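Local coordinates for lactose Operon Repressor (Escherichia coli, PDB 1JYE), which represses transcription of the lactose operon by binding operator DNA, here as a dimeric, C-terminally deleted variant with increased thermostability and decreased operator affinity, at residues L115-G121 / A139-P144; H179-L184 / I210-A214; D275-S280 / L323-K327. The protein carries 1 engineered substitution. One frame throughout, in Å; residues are numbered along the deposited sequence.

Contact 1 of 3, residues L115-G121 / A139-P144; sequences LAQRVSG and ACTNVP
L115 overlaps the 139-144 loop with both its methyls. L115 CD1 lies 3.4 Å from A139 O. It also meets T141 OG1, the two side chains reaching toward each other tip to tip. L115 CD2 packs on V143 CG2 at 3.6 Å, the two side chains passing alongside in opposite senses. The second methyl of V143 serves the other end of the contact. V143 CG1, anti to the backbone N (chi1 173°), lies against the S120-G121 peptide, 3.6 Å from G121 N. Both segments are alpha-to-beta connections at one end of a parallel sheet. The first joins helix 104-115 to strand 122-125, and the second joins helix 130-139 to strand 145-147. The second connection reverses through a type I' turn from C140 to V143. In that turn C140 O accepts from V143 N and from T141 OG1, on opposite faces of its plane. The hydroxyl is close, at 2.6 Å from T141 OG1 to C140 O, but sits above the carbonyl plane. Nearer the strands, P144 CG touches S120 O at 3.3 Å. G121 CA makes a CA-H...O contact with P144 O. L122 of the adjoining strand packs against both L115 and C140.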
loop_
_atom_site.group_PDB
_atom_site.type_symbol
_atom_site.label_atom_id
_atom_site.label_comp_id
_atom_site.label_asym_id
_atom_site.label_seq_id
_atom_site.Cartn_x
_atom_site.Cartn_y
_atom_site.Cartn_z
ATOM N N LEU A 115 3.521 23.122 -12.349
ATOM C CA LEU A 115 4.260 24.024 -13.224
ATOM C C LEU A 115 4.601 25.313 -12.484
ATOM O O LEU A 115 5.619 25.950 -12.761
ATOM C CB LEU A 115 3.438 24.347 -14.476
ATOM C CG LEU A 115 3.265 23.220 -15.496
ATOM C CD1 LEU A 115 2.312 23.669 -16.594
ATOM C CD2 LEU A 115 4.623 22.839 -16.080
ATOM N N ALA A 116 3.748 25.693 -11.540
ATOM C CA ALA A 116 3.968 26.906 -10.759
ATOM C C ALA A 116 5.166 26.732 -9.826
ATOM O O ALA A 116 5.726 27.713 -9.328
ATOM C CB ALA A 116 2.721 27.245 -9.957
ATOM N N GLN A 117 5.550 25.482 -9.585
ATOM C CA GLN A 117 6.688 25.195 -8.719
ATOM C C GLN A 117 7.972 25.094 -9.539
ATOM O O GLN A 117 9.022 24.708 -9.030
ATOM C CB GLN A 117 6.457 23.897 -7.940
ATOM C CG GLN A 117 5.315 23.970 -6.935
ATOM C CD GLN A 117 5.465 25.132 -5.967
ATOM O OE1 GLN A 117 6.549 25.381 -5.444
ATOM N NE2 GLN A 117 4.370 25.842 -5.720
ATOM N N ARG A 118 7.868 25.442 -10.818
ATOM C CA ARG A 118 9.000 25.428 -11.740
ATOM C C ARG A 118 9.621 24.061 -12.022
ATOM O O ARG A 118 10.841 23.940 -12.124
ATOM C CB ARG A 118 10.100 26.378 -11.248
ATOM C CG ARG A 118 9.659 27.822 -11.061
ATOM C CD ARG A 118 10.866 28.749 -11.034
ATOM N NE ARG A 118 11.900 28.273 -10.117
ATOM C CZ ARG A 118 13.128 28.779 -10.047
ATOM N NH1 ARG A 118 13.482 29.781 -10.841
ATOM N NH2 ARG A 118 14.004 28.280 -9.184
ATOM N N VAL A 119 8.792 23.032 -12.154
ATOM C CA VAL A 119 9.310 21.703 -12.456
ATOM C C VAL A 119 9.736 21.705 -13.926
ATOM O O VAL A 119 9.150 22.422 -14.740
ATOM C CB VAL A 119 8.238 20.616 -12.229
ATOM C CG1 VAL A 119 7.791 20.625 -10.776
ATOM C CG2 VAL A 119 7.049 20.849 -13.150
ATOM N N SER A 120 10.756 20.917 -14.264
ATOM C CA SER A 120 11.248 20.856 -15.640
ATOM C C SER A 120 10.818 19.578 -16.354
ATOM O O SER A 120 11.239 19.308 -17.481
ATOM C CB SER A 120 12.777 20.967 -15.661
ATOM O OG SER A 120 13.389 19.890 -14.974
ATOM N N GLY A 121 9.976 18.798 -15.688
ATOM C CA GLY A 121 9.488 17.559 -16.264
ATOM C C GLY A 121 8.303 17.073 -15.458
ATOM O O GLY A 121 8.252 17.274 -14.245
ATOM N N ALA A 139 -1.776 21.144 -21.549
ATOM C CA ALA A 139 -1.673 22.002 -20.374
ATOM C C ALA A 139 -0.280 22.033 -19.749
ATOM O O ALA A 139 -0.001 22.872 -18.894
ATOM C CB ALA A 139 -2.695 21.567 -19.333
ATOM N N CYS A 140 0.598 21.132 -20.172
ATOM C CA CYS A 140 1.945 21.081 -19.610
ATOM C C CYS A 140 2.876 22.184 -20.120
ATOM O O CYS A 140 4.024 22.288 -19.689
ATOM C CB CYS A 140 2.556 19.703 -19.862
ATOM S SG CYS A 140 1.684 18.377 -18.996
ATOM N N THR A 141 2.372 23.007 -21.033
ATOM C CA THR A 141 3.137 24.121 -21.589
ATOM C C THR A 141 4.552 23.768 -22.056
ATOM O O THR A 141 5.537 24.282 -21.525
ATOM C CB THR A 141 3.242 25.278 -20.570
ATOM O OG1 THR A 141 4.076 24.882 -19.474
ATOM C CG2 THR A 141 1.865 25.639 -20.036
ATOM N N ASN A 142 4.646 22.893 -23.052
ATOM C CA ASN A 142 5.931 22.483 -23.615
ATOM C C ASN A 142 6.890 21.763 -22.667
ATOM O O ASN A 142 7.936 21.275 -23.096
ATOM C CB ASN A 142 6.635 23.692 -24.238
ATOM C CG ASN A 142 5.932 24.194 -25.486
ATOM O OD1 ASN A 142 6.333 25.196 -26.080
ATOM N ND2 ASN A 142 4.878 23.494 -25.894
ATOM N N VAL A 143 6.555 21.708 -21.381
ATOM C CA VAL A 143 7.400 21.002 -20.424
ATOM C C VAL A 143 7.196 19.518 -20.733
ATOM O O VAL A 143 6.064 19.069 -20.874
ATOM C CB VAL A 143 6.959 21.279 -18.969
ATOM C CG1 VAL A 143 7.740 20.400 -18.010
ATOM C CG2 VAL A 143 7.170 22.748 -18.631
ATOM N N PRO A 144 8.284 18.739 -20.847
ATOM C CA PRO A 144 8.103 17.314 -21.146
ATOM C C PRO A 144 7.165 16.614 -20.166
ATOM O O PRO A 144 7.265 16.806 -18.955
ATOM C CB PRO A 144 9.530 16.766 -21.105
ATOM C CG PRO A 144 10.233 17.700 -20.165
ATOM C CD PRO A 144 9.699 19.043 -20.580
#

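Contact 2 of 3, residues H179-L184 / I210-A214; sequences HQQIAL and IQPIA
I210 packs against the backbone of H179 and Q180. From CB its two branches part. I210 CG2 is anti to the backbone N and rests 3.6 Å from Q180 O. CG1 is anti to the carbonyl carbon (chi1 -65°), and the chain goes on extended to CD1. At the tip, I210 CD1 comes to 3.8 Å from H179 O. The Q180 side chain crosses that of I210 at about a right angle.

Further along, the backbones join directly. I213 N donates to I182 O at 2.9 Å, with a bent N-H...O angle of 143°. L184 N donates to A214 O over the same length and more nearly straight, at 161°. I182 O is also touched by P212 CB, at 3.2 Å. A water links the two backbones next to these bonds. It accepts from I182 N at 2.8 Å and donates to Q211 O. Its contact with Q180 O is very short, and the exact geometry there is doubtful. I213 CG2 meets the amide end of Q181, with Q181 OE1 at 3.4 Å. L184 CG packs on P212 CB at 4.1 Å.

The pairing starts the edge of a parallel sheet, where strand 214-217 lies beside strand 182-186. The connection between them is a beta-alpha-beta crossover through helix 192-207. L198, H202 and L205 of that helix cover L184, and H202 also meets P212. V175 of helix 163-177 packs on I210. On its other edge, strand 182-186 pairs with strand 241-244.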
loop_
_atom_site.group_PDB
_atom_site.type_symbol
_atom_site.label_atom_id
_atom_site.label_comp_id
_atom_site.label_asym_id
_atom_site.label_seq_id
_atom_site.Cartn_x
_atom_site.Cartn_y
_atom_site.Cartn_z
ATOM N N HIS A 179 -11.546 -24.668 -17.769
ATOM C CA HIS A 179 -12.673 -23.835 -17.355
ATOM C C HIS A 179 -13.506 -23.309 -18.519
ATOM O O HIS A 179 -12.967 -22.848 -19.523
ATOM C CB HIS A 179 -12.172 -22.657 -16.519
ATOM C CG HIS A 179 -11.649 -23.057 -15.178
ATOM N ND1 HIS A 179 -12.475 -23.372 -14.122
ATOM C CD2 HIS A 179 -10.383 -23.237 -14.733
ATOM C CE1 HIS A 179 -11.741 -23.733 -13.085
ATOM N NE2 HIS A 179 -10.469 -23.661 -13.430
ATOM N N GLN A 180 -14.825 -23.373 -18.354
ATOM C CA GLN A 180 -15.774 -22.903 -19.360
ATOM C C GLN A 180 -16.788 -21.946 -18.733
ATOM O O GLN A 180 -17.372 -21.116 -19.427
ATOM C CB GLN A 180 -16.509 -24.092 -19.986
ATOM C CG GLN A 180 -15.607 -25.067 -20.726
ATOM C CD GLN A 180 -14.985 -24.466 -21.970
ATOM O OE1 GLN A 180 -14.211 -23.512 -21.894
ATOM N NE2 GLN A 180 -15.321 -25.025 -23.128
ATOM N N GLN A 181 -16.998 -22.076 -17.423
ATOM C CA GLN A 181 -17.928 -21.223 -16.678
ATOM C C GLN A 181 -17.095 -20.189 -15.933
ATOM O O GLN A 181 -16.652 -20.428 -14.809
ATOM C CB GLN A 181 -18.724 -22.055 -15.668
ATOM C CG GLN A 181 -19.676 -23.068 -16.284
ATOM C CD GLN A 181 -20.835 -22.410 -17.008
ATOM O OE1 GLN A 181 -20.686 -21.915 -18.125
ATOM N NE2 GLN A 181 -21.996 -22.391 -16.366
ATOM N N ILE A 182 -16.904 -19.032 -16.556
ATOM C CA ILE A 182 -16.068 -17.988 -15.982
ATOM C C ILE A 182 -16.779 -16.670 -15.701
ATOM O O ILE A 182 -17.616 -16.221 -16.480
ATOM C CB ILE A 182 -14.871 -17.730 -16.920
ATOM C CG1 ILE A 182 -14.100 -19.041 -17.114
ATOM C CG2 ILE A 182 -13.965 -16.636 -16.352
ATOM C CD1 ILE A 182 -13.021 -18.987 -18.172
ATOM N N ALA A 183 -16.441 -16.054 -14.570
ATOM C CA ALA A 183 -17.028 -14.776 -14.200
ATOM C C ALA A 183 -15.918 -13.735 -14.170
ATOM O O ALA A 183 -14.757 -14.063 -13.911
ATOM C CB ALA A 183 -17.702 -14.869 -12.832
ATOM N N LEU A 184 -16.278 -12.487 -14.447
ATOM C CA LEU A 184 -15.320 -11.390 -14.461
ATOM C C LEU A 184 -15.638 -10.364 -13.386
ATOM O O LEU A 184 -16.798 -10.015 -13.176
ATOM C CB LEU A 184 -15.342 -10.676 -15.817
ATOM C CG LEU A 184 -15.198 -11.522 -17.084
ATOM C CD1 LEU A 184 -15.275 -10.607 -18.310
ATOM C CD2 LEU A 184 -13.884 -12.281 -17.059
ATOM N N ILE A 210 -15.908 -18.493 -25.588
ATOM C CA ILE A 210 -16.540 -18.538 -24.281
ATOM C C ILE A 210 -17.147 -17.192 -23.920
ATOM O O ILE A 210 -16.514 -16.149 -24.095
ATOM C CB ILE A 210 -15.517 -18.885 -23.172
ATOM C CG1 ILE A 210 -14.972 -20.296 -23.383
ATOM C CG2 ILE A 210 -16.174 -18.745 -21.797
ATOM C CD1 ILE A 210 -13.795 -20.631 -22.488
ATOM N N GLN A 211 -18.384 -17.220 -23.438
ATOM C CA GLN A 211 -19.049 -16.011 -22.978
ATOM C C GLN A 211 -19.107 -16.166 -21.457
ATOM O O GLN A 211 -19.563 -17.189 -20.949
ATOM C CB GLN A 211 -20.464 -15.903 -23.555
ATOM C CG GLN A 211 -20.493 -15.488 -25.022
ATOM C CD GLN A 211 -21.904 -15.258 -25.534
ATOM O OE1 GLN A 211 -22.715 -16.177 -25.573
ATOM N NE2 GLN A 211 -22.203 -14.021 -25.925
ATOM N N PRO A 212 -18.617 -15.164 -20.708
ATOM C CA PRO A 212 -18.648 -15.268 -19.245
ATOM C C PRO A 212 -20.073 -15.390 -18.714
ATOM O O PRO A 212 -21.000 -14.820 -19.291
ATOM C CB PRO A 212 -17.959 -13.980 -18.794
ATOM C CG PRO A 212 -18.299 -13.012 -19.886
ATOM C CD PRO A 212 -18.104 -13.853 -21.137
ATOM N N ILE A 213 -20.255 -16.128 -17.620
ATOM C CA ILE A 213 -21.596 -16.290 -17.066
ATOM C C ILE A 213 -22.022 -15.097 -16.228
ATOM O O ILE A 213 -23.175 -15.002 -15.806
ATOM C CB ILE A 213 -21.729 -17.582 -16.223
ATOM C CG1 ILE A 213 -20.804 -17.532 -15.007
ATOM C CG2 ILE A 213 -21.401 -18.789 -17.082
ATOM C CD1 ILE A 213 -21.021 -18.696 -14.054
ATOM N N ALA A 214 -21.086 -14.184 -15.987
ATOM C CA ALA A 214 -21.377 -12.981 -15.227
ATOM C C ALA A 214 -20.177 -12.054 -15.213
ATOM O O ALA A 214 -19.035 -12.503 -15.284
ATOM C CB ALA A 214 -21.765 -13.339 -13.792
HETATM O O HOH W 1 -18.294 -18.784 -18.969
#

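Contact 3 of 3, residues D275-S280 / L323-K327; sequences DTEDSS and LVKRK
R326, just past strand 316-324, reaches D275 and S279 in the loop after strand 269-271, within the periplasmic binding protein-like domain. This loop carries an ST motif, in which T276 OG1 accepts from S279 N. The arginine chain is extended from CG to NE and brings its guanidinium between the two segments. The planar group is sandwiched. V324 CG1 lies 3.6 Å above the centre of one face of the R326 guanidinium, and S280 CA covers the opposite face.

D275 holds the edge. Its CG is anti to the backbone N (chi1 -177°), which points the carboxylate at the arginine. R326 NH2 forms a salt bridge to D275 OD1 at 2.8 Å, with an N-H...O angle of 157°. NH2 comes to the syn side of OD1, somewhat out of the carboxylate plane; the two flat groups are turned 47° from each other. The other oxygen, D275 OD2, rests on V324 CG2.

R326 NH1 has two partners. One is L286 O, outside the two segments; the other is S279 OG, 3.0 Å from R326 NH1. The S279 bond is bent, and OG is tilted from the guanidinium plane. S279 OG sits between its own backbone N and carbonyl carbon. There it also donates to T276 O, so one hydroxyl links the arginine to the loop backbone. S279 OG lies 2.6 Å from T276 O, in the carbonyl plane and on a lone pair.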
loop_
_atom_site.group_PDB
_atom_site.type_symbol
_atom_site.label_atom_id
_atom_site.label_comp_id
_atom_site.label_asym_id
_atom_site.label_seq_id
_atom_site.Cartn_x
_atom_site.Cartn_y
_atom_site.Cartn_z
ATOM N N ASP A 275 0.339 -8.898 -8.653
ATOM C CA ASP A 275 1.338 -9.702 -7.947
ATOM C C ASP A 275 1.894 -8.835 -6.829
ATOM O O ASP A 275 3.086 -8.510 -6.793
ATOM C CB ASP A 275 2.490 -10.189 -8.841
ATOM C CG ASP A 275 3.468 -11.080 -8.074
ATOM O OD1 ASP A 275 3.045 -11.661 -7.052
ATOM O OD2 ASP A 275 4.644 -11.211 -8.478
ATOM N N THR A 276 1.005 -8.437 -5.927
ATOM C CA THR A 276 1.400 -7.620 -4.789
ATOM C C THR A 276 2.232 -8.490 -3.862
ATOM O O THR A 276 2.156 -9.716 -3.910
ATOM C CB THR A 276 0.176 -7.118 -4.005
ATOM O OG1 THR A 276 -0.513 -8.235 -3.428
ATOM C CG2 THR A 276 -0.773 -6.366 -4.924
ATOM N N GLU A 277 3.031 -7.855 -3.013
ATOM C CA GLU A 277 3.860 -8.592 -2.075
ATOM C C GLU A 277 2.987 -9.500 -1.215
ATOM O O GLU A 277 3.331 -10.655 -0.970
ATOM C CB GLU A 277 4.636 -7.606 -1.202
ATOM C CG GLU A 277 5.460 -6.622 -2.018
ATOM C CD GLU A 277 5.898 -5.409 -1.221
ATOM O OE1 GLU A 277 6.624 -5.585 -0.221
ATOM O OE2 GLU A 277 5.512 -4.277 -1.600
ATOM N N ASP A 278 1.844 -8.981 -0.777
ATOM C CA ASP A 278 0.923 -9.747 0.061
ATOM C C ASP A 278 0.317 -10.972 -0.624
ATOM O O ASP A 278 0.008 -11.960 0.040
ATOM C CB ASP A 278 -0.245 -8.868 0.530
ATOM C CG ASP A 278 0.174 -7.782 1.502
ATOM O OD1 ASP A 278 -0.684 -6.932 1.819
ATOM O OD2 ASP A 278 1.339 -7.774 1.949
ATOM N N SER A 279 0.143 -10.911 -1.942
ATOM C CA SER A 279 -0.497 -12.011 -2.660
ATOM C C SER A 279 0.126 -13.387 -2.464
ATOM O O SER A 279 -0.569 -14.398 -2.550
ATOM C CB SER A 279 -0.597 -11.690 -4.163
ATOM O OG SER A 279 0.669 -11.693 -4.792
ATOM N N SER A 280 1.426 -13.435 -2.195
ATOM C CA SER A 280 2.099 -14.710 -1.993
ATOM C C SER A 280 1.685 -15.342 -0.667
ATOM O O SER A 280 1.944 -16.522 -0.424
ATOM C CB SER A 280 3.615 -14.512 -2.011
ATOM O OG SER A 280 4.020 -13.669 -0.946
ATOM N N LEU A 323 2.628 -14.331 -15.955
ATOM C CA LEU A 323 1.691 -15.072 -15.127
ATOM C C LEU A 323 2.449 -15.726 -13.982
ATOM O O LEU A 323 3.467 -16.382 -14.198
ATOM C CB LEU A 323 1.005 -16.160 -15.956
ATOM C CG LEU A 323 0.129 -17.176 -15.220
ATOM C CD1 LEU A 323 -1.120 -16.490 -14.688
ATOM C CD2 LEU A 323 -0.252 -18.306 -16.180
ATOM N N VAL A 324 1.952 -15.537 -12.765
ATOM C CA VAL A 324 2.571 -16.131 -11.584
ATOM C C VAL A 324 1.596 -17.193 -11.098
ATOM O O VAL A 324 0.548 -16.874 -10.542
ATOM C CB VAL A 324 2.784 -15.081 -10.474
ATOM C CG1 VAL A 324 3.422 -15.737 -9.257
ATOM C CG2 VAL A 324 3.661 -13.947 -10.993
ATOM N N LYS A 325 1.928 -18.456 -11.333
ATOM C CA LYS A 325 1.056 -19.551 -10.931
ATOM C C LYS A 325 1.252 -19.930 -9.477
ATOM O O LYS A 325 2.361 -20.259 -9.058
ATOM C CB LYS A 325 1.308 -20.784 -11.806
ATOM C CG LYS A 325 1.003 -20.580 -13.282
ATOM C CD LYS A 325 1.259 -21.864 -14.066
ATOM C CE LYS A 325 1.025 -21.667 -15.554
ATOM N NZ LYS A 325 1.274 -22.925 -16.314
ATOM N N ARG A 326 0.171 -19.880 -8.709
ATOM C CA ARG A 326 0.244 -20.252 -7.307
ATOM C C ARG A 326 -0.772 -21.338 -6.944
ATOM O O ARG A 326 -0.860 -22.353 -7.639
ATOM C CB ARG A 326 0.095 -19.012 -6.413
ATOM C CG ARG A 326 1.238 -18.014 -6.599
ATOM C CD ARG A 326 1.459 -17.158 -5.352
ATOM N NE ARG A 326 2.565 -16.215 -5.509
ATOM C CZ ARG A 326 2.423 -14.917 -5.760
ATOM N NH1 ARG A 326 1.214 -14.383 -5.894
ATOM N NH2 ARG A 326 3.495 -14.144 -5.859
ATOM N N LYS A 327 -1.561 -21.126 -5.894
ATOM C CA LYS A 327 -2.493 -22.154 -5.435
ATOM C C LYS A 327 -3.988 -21.928 -5.627
ATOM O O LYS A 327 -4.792 -22.716 -5.127
ATOM C CB LYS A 327 -2.246 -22.419 -3.945
ATOM C CG LYS A 327 -0.811 -22.792 -3.596
ATOM C CD LYS A 327 -0.440 -24.143 -4.174
ATOM C CE LYS A 327 0.955 -24.563 -3.739
ATOM N NZ LYS A 327 1.303 -25.910 -4.268
#

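How the contacts relate
The three contacts are separate sites in one chain and follow one another along the sequence. Contact 1 belongs to the N-terminal subdomain of the core, and contacts 2 and 3 to the C-terminal one. LacI-family repressors bind inducer between these two subdomains. Contacts 1 and 2 lie on opposite sides of the chain's centre, with their own centres 46 Å apart. Contacts 1 and 3 are separated by 38 Å between centres. Contact 3 is nearer contact 2: their centres lie 22 Å apart and their nearest atoms about 10 Å. Contact 3 lies at the dimer interface, where D278 OD2 is hydrogen-bonded to Q248 NE2 of the second subunit. Contact 1 touches that subunit through Q117. Contact 2 touches no other chain of the assembly.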